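PDB 2GFI: phytase from Debaryomyces castellii, which hydrolyses phosphate monoesters of phytate (inositol hexakisphosphate), acting as a 3-phytase of the histidine acid phosphatase family. Local coordinates for residues 379-383 with 384-388; 389-393 with 394-398. One frame throughout, in Å; residues are numbered along the deposited sequence.

Interaction 1: 379-383 with 384-388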
loop_
_atom_site.group_PDB
_atom_site.type_symbol
_atom_site.label_atom_id
_atom_site.label_comp_id
_atom_site.label_asym_id
_atom_site.label_seq_id
_atom_site.Cartn_x
_atom_site.Cartn_y
_atom_site.Cartn_z
ATOM N N LYS A 379 23.979 -19.609 -7.176
ATOM C CA LYS A 379 25.416 -19.725 -7.189
ATOM C C LYS A 379 25.861 -18.702 -8.189
ATOM O O LYS A 379 25.358 -18.663 -9.291
ATOM C CB LYS A 379 25.845 -21.124 -7.648
ATOM C CG LYS A 379 27.360 -21.283 -7.762
ATOM C CD LYS A 379 27.698 -22.560 -8.461
ATOM C CE LYS A 379 29.195 -22.635 -8.730
ATOM N NZ LYS A 379 29.575 -24.015 -9.119
ATOM N N TYR A 380 26.795 -17.854 -7.797
ATOM C CA TYR A 380 27.288 -16.852 -8.715
ATOM C C TYR A 380 28.754 -16.558 -8.482
ATOM O O TYR A 380 29.291 -16.750 -7.380
ATOM C CB TYR A 380 26.467 -15.541 -8.629
ATOM C CG TYR A 380 26.205 -15.011 -7.224
ATOM C CD1 TYR A 380 27.235 -14.454 -6.450
ATOM C CD2 TYR A 380 24.913 -15.058 -6.686
ATOM C CE1 TYR A 380 26.983 -13.983 -5.158
ATOM C CE2 TYR A 380 24.632 -14.568 -5.439
ATOM C CZ TYR A 380 25.658 -14.028 -4.665
ATOM O OH TYR A 380 25.357 -13.540 -3.413
ATOM N N ALA A 381 29.381 -16.065 -9.534
ATOM C CA ALA A 381 30.809 -15.815 -9.545
ATOM C C ALA A 381 31.038 -14.349 -9.288
ATOM O O ALA A 381 30.443 -13.480 -9.934
ATOM C CB ALA A 381 31.427 -16.219 -10.919
ATOM N N CYS A 382 31.933 -14.067 -8.374
ATOM C CA CYS A 382 32.341 -12.701 -8.168
ATOM C C CYS A 382 33.850 -12.762 -8.208
ATOM O O CYS A 382 34.466 -13.391 -7.335
ATOM C CB CYS A 382 31.860 -12.200 -6.812
ATOM S SG CYS A 382 32.499 -10.557 -6.459
ATOM N N GLY A 383 34.445 -12.146 -9.228
ATOM C CA GLY A 383 35.884 -12.306 -9.447
ATOM C C GLY A 383 36.262 -13.753 -9.735
ATOM O O GLY A 383 35.671 -14.395 -10.593
ATOM N N ASN A 384 37.237 -14.281 -9.013
ATOM C CA ASN A 384 37.695 -15.660 -9.277
ATOM C C ASN A 384 37.147 -16.656 -8.253
ATOM O O ASN A 384 37.639 -17.790 -8.120
ATOM C CB ASN A 384 39.237 -15.717 -9.366
ATOM C CG ASN A 384 39.914 -15.560 -8.002
ATOM O OD1 ASN A 384 39.452 -14.785 -7.125
ATOM N ND2 ASN A 384 41.013 -16.312 -7.803
ATOM N N GLU A 385 36.119 -16.209 -7.530
ATOM C CA GLU A 385 35.471 -17.019 -6.506
ATOM C C GLU A 385 34.013 -17.262 -6.861
ATOM O O GLU A 385 33.374 -16.419 -7.485
ATOM C CB GLU A 385 35.578 -16.342 -5.146
ATOM C CG GLU A 385 36.997 -16.116 -4.677
ATOM C CD GLU A 385 37.769 -17.409 -4.471
ATOM O OE1 GLU A 385 37.135 -18.456 -4.177
ATOM O OE2 GLU A 385 39.023 -17.377 -4.602
ATOM N N SER A 386 33.504 -18.425 -6.480
ATOM C CA SER A 386 32.078 -18.707 -6.611
ATOM C C SER A 386 31.429 -18.693 -5.254
ATOM O O SER A 386 31.993 -19.194 -4.259
ATOM C CB SER A 386 31.809 -20.063 -7.250
ATOM O OG SER A 386 32.053 -19.976 -8.614
ATOM N N TYR A 387 30.221 -18.136 -5.251
ATOM C CA TYR A 387 29.451 -17.939 -4.031
ATOM C C TYR A 387 28.099 -18.612 -4.149
ATOM O O TYR A 387 27.523 -18.715 -5.231
ATOM C CB TYR A 387 29.299 -16.458 -3.737
ATOM C CG TYR A 387 30.634 -15.833 -3.469
ATOM C CD1 TYR A 387 31.166 -15.814 -2.185
ATOM C CD2 TYR A 387 31.389 -15.300 -4.517
ATOM C CE1 TYR A 387 32.412 -15.265 -1.950
ATOM C CE2 TYR A 387 32.617 -14.744 -4.296
ATOM C CZ TYR A 387 33.133 -14.738 -3.024
ATOM O OH TYR A 387 34.367 -14.190 -2.809
ATOM N N VAL A 388 27.622 -19.073 -3.006
ATOM C CA VAL A 388 26.359 -19.764 -2.899
ATOM C C VAL A 388 25.518 -19.013 -1.851
ATOM O O VAL A 388 26.040 -18.540 -0.858
ATOM C CB VAL A 388 26.631 -21.248 -2.512
ATOM C CG1 VAL A 388 25.399 -21.928 -2.073
ATOM C CG2 VAL A 388 27.213 -22.003 -3.725
HETATM O O HOH W 1 35.545 -12.981 -5.062
#
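Tyr380 and Tyr387 pair across the tight beta hairpin of strands 374-382 and 385-392, their side chains crossing at about a right angle. CE1 of Tyr380 lies 3.7 Å from CB of Tyr387, a position reached because CG of Tyr380 sits between its backbone N and carbonyl carbon (chi1 47°), which leans the ring over the partner strand. The Tyr387 ring lies lengthwise along the hairpin, toward the turn, and its CE2 meets CB of Cys382 at 3.7 Å. On the opposite face, the extended chain of Lys379 passes Val388, CG to CG2 4.1 Å, and then Ser386; its NZ continues to the carbonyl of Leu317, while Ser386 OG bonds Glu62. The backbones of Tyr380 and Tyr387 are joined by a reciprocal pair of bonds, Tyr387 N to Tyr380 O being 2.7 Å. Cys382 and Glu385 form the second such pair, closing a type II' turn with Gly383 at its positive-phi corner. There Cys382 O accepts both Glu385 N, 3.3 Å away and above the carbonyl plane, and a water 2.5 Å away. The same water bonds Tyr387 OH at 2.8 Å, which probably limits the swing of the ring beside the turn.

Interaction 2: 389-393 with 394-398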
loop_
_atom_site.group_PDB
_atom_site.type_symbol
_atom_site.label_atom_id
_atom_site.label_comp_id
_atom_site.label_asym_id
_atom_site.label_seq_id
_atom_site.Cartn_x
_atom_site.Cartn_y
_atom_site.Cartn_z
ATOM N N ARG A 389 24.224 -18.862 -2.088
ATOM C CA ARG A 389 23.361 -18.388 -1.016
ATOM C C ARG A 389 21.954 -18.929 -1.195
ATOM O O ARG A 389 21.574 -19.364 -2.286
ATOM C CB ARG A 389 23.353 -16.850 -0.926
ATOM C CG ARG A 389 22.602 -16.180 -2.036
ATOM C CD ARG A 389 22.475 -14.696 -1.837
ATOM N NE ARG A 389 21.825 -14.095 -2.979
ATOM C CZ ARG A 389 21.692 -12.791 -3.140
ATOM N NH1 ARG A 389 22.203 -11.960 -2.218
ATOM N NH2 ARG A 389 21.078 -12.314 -4.228
ATOM N N TYR A 390 21.199 -18.887 -0.104
ATOM C CA TYR A 390 19.819 -19.339 -0.072
ATOM C C TYR A 390 18.822 -18.188 -0.142
ATOM O O TYR A 390 18.983 -17.191 0.548
ATOM C CB TYR A 390 19.588 -20.074 1.224
ATOM C CG TYR A 390 20.113 -21.471 1.205
ATOM C CD1 TYR A 390 19.284 -22.534 0.819
ATOM C CD2 TYR A 390 21.445 -21.748 1.561
ATOM C CE1 TYR A 390 19.758 -23.822 0.811
ATOM C CE2 TYR A 390 21.931 -23.059 1.546
ATOM C CZ TYR A 390 21.086 -24.073 1.162
ATOM O OH TYR A 390 21.550 -25.365 1.143
ATOM N N VAL A 391 17.782 -18.355 -0.959
ATOM C CA VAL A 391 16.657 -17.444 -0.993
ATOM C C VAL A 391 15.435 -18.318 -0.677
ATOM O O VAL A 391 15.010 -19.153 -1.498
ATOM C CB VAL A 391 16.534 -16.733 -2.379
ATOM C CG1 VAL A 391 15.655 -15.510 -2.288
ATOM C CG2 VAL A 391 17.919 -16.313 -2.926
ATOM N N ILE A 392 14.892 -18.152 0.537
ATOM C CA ILE A 392 13.768 -18.931 1.004
ATOM C C ILE A 392 12.564 -18.011 0.940
ATOM O O ILE A 392 12.532 -16.939 1.564
ATOM C CB ILE A 392 13.995 -19.342 2.428
ATOM C CG1 ILE A 392 15.407 -19.919 2.625
ATOM C CG2 ILE A 392 12.828 -20.262 2.918
ATOM C CD1 ILE A 392 15.774 -21.024 1.608
ATOM N N ASN A 393 11.583 -18.406 0.149
ATOM C CA ASN A 393 10.365 -17.614 -0.017
ATOM C C ASN A 393 10.665 -16.140 -0.193
ATOM O O ASN A 393 10.115 -15.281 0.502
ATOM C CB ASN A 393 9.448 -17.895 1.130
ATOM C CG ASN A 393 9.201 -19.331 1.246
ATOM O OD1 ASN A 393 9.365 -19.931 2.302
ATOM N ND2 ASN A 393 8.861 -19.931 0.131
ATOM N N ASP A 394 11.563 -15.896 -1.145
ATOM C CA ASP A 394 11.894 -14.580 -1.627
ATOM C C ASP A 394 12.719 -13.722 -0.699
ATOM O O ASP A 394 12.772 -12.516 -0.889
ATOM C CB ASP A 394 10.663 -13.828 -2.085
ATOM C CG ASP A 394 10.030 -14.450 -3.260
ATOM O OD1 ASP A 394 10.761 -14.690 -4.252
ATOM O OD2 ASP A 394 8.801 -14.710 -3.307
ATOM N N ALA A 395 13.381 -14.341 0.269
ATOM C CA ALA A 395 14.257 -13.628 1.178
ATOM C C ALA A 395 15.613 -14.304 1.185
ATOM O O ALA A 395 15.672 -15.518 1.254
ATOM C CB ALA A 395 13.677 -13.643 2.588
ATOM N N VAL A 396 16.703 -13.538 1.115
ATOM C CA VAL A 396 18.009 -14.159 1.255
ATOM C C VAL A 396 18.103 -14.517 2.704
ATOM O O VAL A 396 17.836 -13.680 3.566
ATOM C CB VAL A 396 19.181 -13.228 0.868
ATOM C CG1 VAL A 396 20.523 -13.903 1.198
ATOM C CG2 VAL A 396 19.080 -12.777 -0.620
ATOM N N ILE A 397 18.445 -15.769 2.972
ATOM C CA ILE A 397 18.743 -16.225 4.332
ATOM C C ILE A 397 20.204 -16.622 4.396
ATOM O O ILE A 397 20.552 -17.725 3.971
ATOM C CB ILE A 397 17.828 -17.415 4.737
ATOM C CG1 ILE A 397 16.340 -17.100 4.441
ATOM C CG2 ILE A 397 18.082 -17.837 6.192
ATOM C CD1 ILE A 397 15.692 -15.960 5.280
ATOM N N PRO A 398 21.074 -15.739 4.890
ATOM C CA PRO A 398 22.479 -16.071 4.968
ATOM C C PRO A 398 22.753 -17.276 5.891
ATOM O O PRO A 398 22.016 -17.516 6.856
ATOM C CB PRO A 398 23.120 -14.784 5.510
ATOM C CG PRO A 398 22.158 -13.680 5.106
ATOM C CD PRO A 398 20.809 -14.361 5.365
HETATM O O HOH W 2 22.575 -18.282 2.277
HETATM O O HOH W 3 12.972 -17.926 -2.740
#
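Arg389 reaches Val396 through a first torsion that sets CG between the backbone N and carbonyl carbon (chi1 73°) and a chain extended from there to NE. The two side chains cross at about a right angle, and Val396 CG2 lies over one face of the guanidinium, offset toward the rim, 3.6 Å from CZ. The other methyl, CG1, touches the aliphatic part of the arginine at CD, 3.7 Å away. The N-H groups are used elsewhere: NE makes a salt bridge with Glu378, while NH1 and NH2 bond the carbonyls of Gly407 and Asp54. Cut back to alanine, this position would probably leave Glu378 without its cationic mate, those two carbonyls without their donors, and Val396 CG2 without its flat cover. On the face carrying Tyr390, Ile392 crosses Ile397 nearly perpendicularly; both place CG1 anti to the carbonyl carbon, and the two CG1 atoms meet at 3.5 Å, closer than usual for carbons. The backbone frame is a type I' hairpin turn through Asn393 and Asp394. Ile392 N bonds Ala395 O at 2.8 Å, but the return bond from Ala395 N approaches Ile392 O from well above the carbonyl plane. Farther from the turn, Ile397 N bonds Tyr390 O at 2.9 Å, while a water links Tyr390 N, 2.8 Å away, to Ile397 O. Asp394 OD2 turns from the hairpin to the hydroxyl of Tyr43, and Tyr390 OH bonds that of Tyr415. In this buried hairpin, water replaces one direct backbone bond, and a cationic group lies against a valine while its charge is met by Glu378 and its N-H groups by backbone carbonyls, which probably offsets the cost of burying it.

Overall arrangement
Interactions 1 and 2 follow in series along the chain, their centres 16 Å apart on the same side of the chain's centre. Strand 385-392 serves both: it leaves the turn of 379-388 paired with strand 374-382 and ends in the turn of 389-398, which brings in strand 395-397. All three belong to one mixed sheet, in which strand 374-382 also pairs with strand 59-69. The two contacts meet where Tyr380 OH packs on Arg389 CD at 3.5 Å. Interaction 1 is the outer, partly buried end; interaction 2 runs inward, with the Asn393 side chain about 9 Å from that of Asp333, the predicted proton donor. The meander thus spans from the periphery toward the probable catalytic centre.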